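PDB 3MAL: stromal cell-derived factor 2-like protein from Arabidopsis thaliana, which takes part in protein quality control and the unfolded protein response in the endoplasmic reticulum, forming a complex there with the chaperone partners ERDJ3B and BIP1. Local coordinates for residues 74-79 with 190-195; 154-159 with 177-182. All blocks are in the same frame, centred on the assembly; numbering follows the deposited sequence.

Contact 1 of 2, residues 74-79 with 190-195; sequences EKQGDA and VYLPLN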
loop_
_atom_site.group_PDB
_atom_site.type_symbol
_atom_site.label_atom_id
_atom_site.label_comp_id
_atom_site.label_asym_id
_atom_site.label_seq_id
_atom_site.Cartn_x
_atom_site.Cartn_y
_atom_site.Cartn_z
ATOM N N GLU A 74 8.006 -9.143 15.761
ATOM C CA GLU A 74 7.551 -9.741 14.511
ATOM C C GLU A 74 8.706 -9.896 13.546
ATOM O O GLU A 74 9.460 -8.954 13.329
ATOM C CB GLU A 74 6.455 -8.885 13.870
ATOM C CG GLU A 74 5.093 -9.010 14.543
ATOM C CD GLU A 74 4.905 -8.072 15.734
ATOM O OE1 GLU A 74 3.809 -8.098 16.332
ATOM O OE2 GLU A 74 5.840 -7.313 16.070
ATOM N N LYS A 75 8.826 -11.076 12.945
ATOM C CA LYS A 75 9.963 -11.372 12.063
ATOM C C LYS A 75 9.516 -11.984 10.724
ATOM O O LYS A 75 8.354 -12.428 10.567
ATOM C CB LYS A 75 10.967 -12.280 12.788
ATOM C CG LYS A 75 10.477 -13.738 13.016
ATOM C CD LYS A 75 11.304 -14.418 14.086
ATOM C CE LYS A 75 10.894 -15.843 14.309
ATOM N NZ LYS A 75 9.534 -15.948 14.935
ATOM N N GLN A 76 10.428 -11.981 9.753
ATOM C CA GLN A 76 10.170 -12.624 8.464
ATOM C C GLN A 76 9.710 -14.070 8.695
ATOM O O GLN A 76 10.307 -14.799 9.513
ATOM C CB GLN A 76 11.426 -12.614 7.593
ATOM C CG GLN A 76 11.900 -11.207 7.143
ATOM C CD GLN A 76 13.110 -11.273 6.220
ATOM O OE1 GLN A 76 13.015 -11.068 4.982
ATOM N NE2 GLN A 76 14.265 -11.572 6.812
ATOM N N GLY A 77 8.648 -14.472 7.989
ATOM C CA GLY A 77 8.028 -15.787 8.180
ATOM C C GLY A 77 6.895 -15.840 9.212
ATOM O O GLY A 77 6.222 -16.859 9.337
ATOM N N ASP A 78 6.707 -14.762 9.984
ATOM C CA ASP A 78 5.575 -14.704 10.911
ATOM C C ASP A 78 4.335 -14.265 10.119
ATOM O O ASP A 78 4.429 -13.394 9.239
ATOM C CB ASP A 78 5.835 -13.731 12.081
ATOM C CG ASP A 78 6.862 -14.253 13.098
ATOM O OD1 ASP A 78 7.276 -15.449 13.048
ATOM O OD2 ASP A 78 7.265 -13.440 13.965
ATOM N N ALA A 79 3.185 -14.881 10.401
ATOM C CA ALA A 79 1.924 -14.446 9.797
ATOM C C ALA A 79 1.612 -13.002 10.199
ATOM O O ALA A 79 1.784 -12.622 11.360
ATOM C CB ALA A 79 0.748 -15.391 10.221
ATOM N N VAL A 190 4.542 -13.776 -3.498
ATOM C CA VAL A 190 5.432 -14.855 -3.134
ATOM C C VAL A 190 5.529 -14.808 -1.622
ATOM O O VAL A 190 6.051 -13.842 -1.051
ATOM C CB VAL A 190 6.815 -14.705 -3.793
ATOM C CG1 VAL A 190 7.785 -15.764 -3.251
ATOM C CG2 VAL A 190 6.688 -14.808 -5.318
ATOM N N TYR A 191 5.004 -15.834 -0.966
ATOM C CA TYR A 191 4.872 -15.820 0.486
ATOM C C TYR A 191 5.919 -16.705 1.183
ATOM O O TYR A 191 6.041 -17.909 0.879
ATOM C CB TYR A 191 3.437 -16.186 0.891
ATOM C CG TYR A 191 2.372 -15.519 0.009
ATOM C CD1 TYR A 191 1.562 -16.283 -0.827
ATOM C CD2 TYR A 191 2.196 -14.139 0.004
ATOM C CE1 TYR A 191 0.603 -15.699 -1.642
ATOM C CE2 TYR A 191 1.221 -13.535 -0.810
ATOM C CZ TYR A 191 0.438 -14.327 -1.629
ATOM O OH TYR A 191 -0.518 -13.766 -2.446
ATOM N N LEU A 192 6.698 -16.092 2.081
ATOM C CA LEU A 192 7.741 -16.813 2.786
ATOM C C LEU A 192 7.094 -17.866 3.691
ATOM O O LEU A 192 5.969 -17.656 4.198
ATOM C CB LEU A 192 8.645 -15.872 3.585
ATOM C CG LEU A 192 9.490 -14.820 2.844
ATOM C CD1 LEU A 192 10.509 -14.239 3.817
ATOM C CD2 LEU A 192 10.196 -15.408 1.568
ATOM N N PRO A 193 7.786 -19.008 3.885
ATOM C CA PRO A 193 7.259 -20.092 4.712
ATOM C C PRO A 193 6.870 -19.603 6.092
ATOM O O PRO A 193 7.501 -18.702 6.640
ATOM C CB PRO A 193 8.428 -21.082 4.804
ATOM C CG PRO A 193 9.327 -20.744 3.691
ATOM C CD PRO A 193 9.099 -19.320 3.308
ATOM N N LEU A 194 5.811 -20.182 6.631
ATOM C CA LEU A 194 5.387 -19.908 8.002
ATOM C C LEU A 194 6.327 -20.511 9.006
ATOM O O LEU A 194 6.559 -21.736 8.997
ATOM C CB LEU A 194 4.007 -20.498 8.256
ATOM C CG LEU A 194 2.779 -19.667 7.985
ATOM C CD1 LEU A 194 1.557 -20.620 7.991
ATOM C CD2 LEU A 194 2.653 -18.582 9.046
ATOM N N ASN A 195 6.830 -19.670 9.901
ATOM C CA ASN A 195 7.672 -20.120 10.995
ATOM C C ASN A 195 6.979 -21.201 11.820
ATOM O O ASN A 195 7.619 -21.915 12.576
ATOM C CB ASN A 195 8.145 -18.937 11.846
ATOM C CG ASN A 195 9.224 -18.135 11.139
ATOM O OD1 ASN A 195 10.050 -18.703 10.430
ATOM N ND2 ASN A 195 9.219 -16.825 11.321
#

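Contact 2 of 2, residues 154-159 with 177-182; sequences YLHSHD and EKKADN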
loop_
_atom_site.group_PDB
_atom_site.type_symbol
_atom_site.label_atom_id
_atom_site.label_comp_id
_atom_site.label_asym_id
_atom_site.label_seq_id
_atom_site.Cartn_x
_atom_site.Cartn_y
_atom_site.Cartn_z
ATOM N N TYR A 154 -7.790 5.810 5.111
ATOM C CA TYR A 154 -7.777 4.485 4.483
ATOM C C TYR A 154 -7.170 4.647 3.102
ATOM O O TYR A 154 -7.532 5.578 2.373
ATOM C CB TYR A 154 -9.197 3.902 4.351
ATOM C CG TYR A 154 -9.846 3.693 5.679
ATOM C CD1 TYR A 154 -9.463 2.618 6.489
ATOM C CD2 TYR A 154 -10.798 4.593 6.165
ATOM C CE1 TYR A 154 -10.044 2.407 7.726
ATOM C CE2 TYR A 154 -11.394 4.386 7.416
ATOM C CZ TYR A 154 -10.994 3.285 8.194
ATOM O OH TYR A 154 -11.534 3.042 9.443
ATOM N N LEU A 155 -6.231 3.762 2.764
ATOM C CA LEU A 155 -5.705 3.673 1.408
ATOM C C LEU A 155 -6.889 3.511 0.439
ATOM O O LEU A 155 -7.725 2.602 0.594
ATOM C CB LEU A 155 -4.751 2.461 1.291
ATOM C CG LEU A 155 -4.062 2.315 -0.068
ATOM C CD1 LEU A 155 -3.009 3.424 -0.233
ATOM C CD2 LEU A 155 -3.419 0.926 -0.166
ATOM N N HIS A 156 -6.924 4.354 -0.587
ATOM C CA HIS A 156 -8.124 4.526 -1.394
ATOM C C HIS A 156 -7.740 4.670 -2.861
ATOM O O HIS A 156 -6.702 5.241 -3.164
ATOM C CB HIS A 156 -8.830 5.818 -0.938
ATOM C CG HIS A 156 -10.246 5.930 -1.399
ATOM N ND1 HIS A 156 -10.597 6.546 -2.584
ATOM C CD2 HIS A 156 -11.402 5.532 -0.823
ATOM C CE1 HIS A 156 -11.909 6.510 -2.724
ATOM N NE2 HIS A 156 -12.420 5.912 -1.664
ATOM N N SER A 157 -8.555 4.112 -3.762
ATOM C CA SER A 157 -8.479 4.473 -5.165
ATOM C C SER A 157 -9.881 4.590 -5.775
ATOM O O SER A 157 -10.905 4.421 -5.089
ATOM C CB SER A 157 -7.602 3.487 -5.961
ATOM O OG SER A 157 -7.097 4.105 -7.143
ATOM N N HIS A 158 -9.913 4.908 -7.067
ATOM C CA HIS A 158 -11.162 5.195 -7.792
ATOM C C HIS A 158 -10.857 5.432 -9.268
ATOM O O HIS A 158 -9.706 5.598 -9.660
ATOM C CB HIS A 158 -11.921 6.418 -7.241
ATOM C CG HIS A 158 -11.044 7.545 -6.760
ATOM N ND1 HIS A 158 -11.460 8.447 -5.800
ATOM C CD2 HIS A 158 -9.779 7.909 -7.087
ATOM C CE1 HIS A 158 -10.495 9.320 -5.560
ATOM N NE2 HIS A 158 -9.463 9.020 -6.334
ATOM N N ASP A 159 -11.908 5.476 -10.068
ATOM C CA ASP A 159 -11.806 5.694 -11.501
ATOM C C ASP A 159 -11.587 7.197 -11.768
ATOM O O ASP A 159 -12.417 7.856 -12.397
ATOM C CB ASP A 159 -13.106 5.206 -12.148
ATOM C CG ASP A 159 -13.055 5.209 -13.653
ATOM O OD1 ASP A 159 -11.955 5.123 -14.226
ATOM O OD2 ASP A 159 -14.134 5.319 -14.258
ATOM N N GLU A 177 -13.410 7.841 5.562
ATOM C CA GLU A 177 -14.518 6.901 5.742
ATOM C C GLU A 177 -14.290 5.563 5.031
ATOM O O GLU A 177 -13.769 5.523 3.910
ATOM C CB GLU A 177 -15.824 7.503 5.164
ATOM C CG GLU A 177 -16.284 8.804 5.833
ATOM C CD GLU A 177 -15.426 9.995 5.454
ATOM O OE1 GLU A 177 -15.059 10.142 4.271
ATOM O OE2 GLU A 177 -15.097 10.777 6.342
ATOM N N LYS A 178 -14.784 4.488 5.646
ATOM C CA LYS A 178 -14.824 3.174 4.996
ATOM C C LYS A 178 -15.799 3.211 3.842
ATOM O O LYS A 178 -16.957 3.631 3.998
ATOM C CB LYS A 178 -15.221 2.069 5.988
ATOM C CG LYS A 178 -14.302 1.961 7.178
ATOM C CD LYS A 178 -14.584 0.670 7.966
ATOM C CE LYS A 178 -13.478 0.440 8.954
ATOM N NZ LYS A 178 -13.638 -0.871 9.660
ATOM N N LYS A 179 -15.325 2.828 2.664
ATOM C CA LYS A 179 -16.174 2.751 1.489
ATOM C C LYS A 179 -15.761 1.561 0.651
ATOM O O LYS A 179 -14.693 0.971 0.875
ATOM C CB LYS A 179 -16.045 4.026 0.633
ATOM C CG LYS A 179 -16.466 5.319 1.317
ATOM C CD LYS A 179 -16.360 6.495 0.324
ATOM C CE LYS A 179 -16.827 7.793 0.971
ATOM N NZ LYS A 179 -16.738 8.976 0.046
ATOM N N ALA A 180 -16.584 1.224 -0.337
ATOM C CA ALA A 180 -16.266 0.150 -1.282
ATOM C C ALA A 180 -14.909 0.387 -1.977
ATOM O O ALA A 180 -14.154 -0.557 -2.213
ATOM C CB ALA A 180 -17.389 0.018 -2.307
ATOM N N ASP A 181 -14.609 1.652 -2.276
ATOM C CA ASP A 181 -13.360 2.033 -2.963
ATOM C C ASP A 181 -12.137 2.082 -2.049
ATOM O O ASP A 181 -11.067 2.526 -2.480
ATOM C CB ASP A 181 -13.505 3.402 -3.651
ATOM C CG ASP A 181 -14.322 3.349 -4.938
ATOM O OD1 ASP A 181 -14.287 2.340 -5.664
ATOM O OD2 ASP A 181 -14.999 4.353 -5.236
ATOM N N ASN A 182 -12.258 1.662 -0.788
ATOM C CA ASN A 182 -11.031 1.429 -0.002
ATOM C C ASN A 182 -10.844 -0.010 0.492
ATOM O O ASN A 182 -10.154 -0.261 1.471
ATOM C CB ASN A 182 -10.735 2.521 1.069
ATOM C CG ASN A 182 -11.945 2.933 1.877
ATOM O OD1 ASN A 182 -12.538 2.118 2.595
ATOM N ND2 ASN A 182 -12.283 4.236 1.823
HETATM O O HOH W 1 -7.927 0.694 2.853
#

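Contact 1 of 2, residues 74-79 with 190-195
Asn195 reaches into the type II turn that runs from Lys75 to Asp78. Its CB lies 3.8 Å from Gly77 O, and with CG anti to the carbonyl carbon (chi1 -74°) the amide continues over the Gly77 peptide, CG resting 3.8 Å from Gly77 C. At the tip, ND2 makes two hydrogen bonds. One goes to Gln76 O at 2.9 Å, somewhat bent; the other, to Asp78 OD1, is almost straight (175°) and lies in the amide plane, although it meets the carboxylate from above. The carboxylate of Asp78 and the amide of Asn195 stand 86° apart, and the pair of bonds fixes the rotation of the amide.

The contact ties the C-terminal tail of a beta-trefoil built from MIR motifs, just beyond strand 184-190, to the loop between strands 64-67 and 85-90. Asp78 OD1 also takes the salt bridge from Lys75 NZ on its syn lone pair, while OD2 accepts Lys75 N, so the carboxylate that receives Asn195 is itself held by the turn. A single backbone bond, Asn195 N to Gly77 O at 2.9 Å, joins the tail to the turn. Gly77, with phi positive, brings its CA to 3.3 Å from Pro193 O. Leu194 CD2 also touches Ala79 CB.

Contact 2 of 2, residues 154-159 with 177-182
The Tyr154 ring is crossed at a slant by the aliphatic part of Lys178: Lys178 CG is 3.7 Å from Tyr154 CZ, and CE approaches the hydroxyl oxygen. The extended lysine chain follows the outer end of the tyrosine, while Tyr154 CD2 meets the Glu177 carbonyl group and CB packs on the Asn182 amide carbon. Leu155 contributes its backbone: its O touches Asn182 CB, and a water lies within hydrogen-bonding distance of both Leu155 O and Asn182 O.

His156 has CG anti to the backbone N (chi1 -164°), which carries the imidazole over to the loop. Asp181 O, whose position is less certain, sits over one face, offset toward the rim, and Asn182 ND2 comes in at the edge, in the ring plane, 3.1 Å from CD2. Asp181 CB packs 3.4 Å from His156 NE2 and also against Ser157 O. The Asn182 amide is held by its own loop: ND2 donates to Glu177 O at 2.9 Å, and OD1 accepts Lys179 N at 2.9 Å as well as Arg145, so the asparagine braces the bend around the 3-10 segment 180-181. At Ser157, the backbone N is placed to bond Asp181 O. Ser157 OG bonds the backbone O of Glu171, and His158 NE2 bonds Glu171 OE1.

Within this MIR repeat of the beta-trefoil, strand 154-161 pairs antiparallel with strand 170-175, and the loop leading on to strand 184-190 folds back against its side. Leu155 packs on Leu146 of strand 143-148 and Leu26 of strand 23-28, Asn182 on Ile175 of strand 170-175, and Asp181 touches His28.

How the contacts relate
Contacts 1 and 2 lie on opposite sides of the chain's centre, their own centres 28 Å apart and their nearest atoms about 15 Å apart, without touching. Along the chain, 74-79 comes first, then both segments of contact 2, then 190-195, so contact 1 spans 110 intervening residues and contact 2 only 17. Strand 184-190 runs between them: segment 177-182 leads into it and segment 190-195 leaves it. Contact 2 is buried and closes a short strand-loop connection within the third MIR motif, whereas contact 1 lies at the surface and brings the end of the chain back to the much earlier loop between strands 64-67 and 85-90.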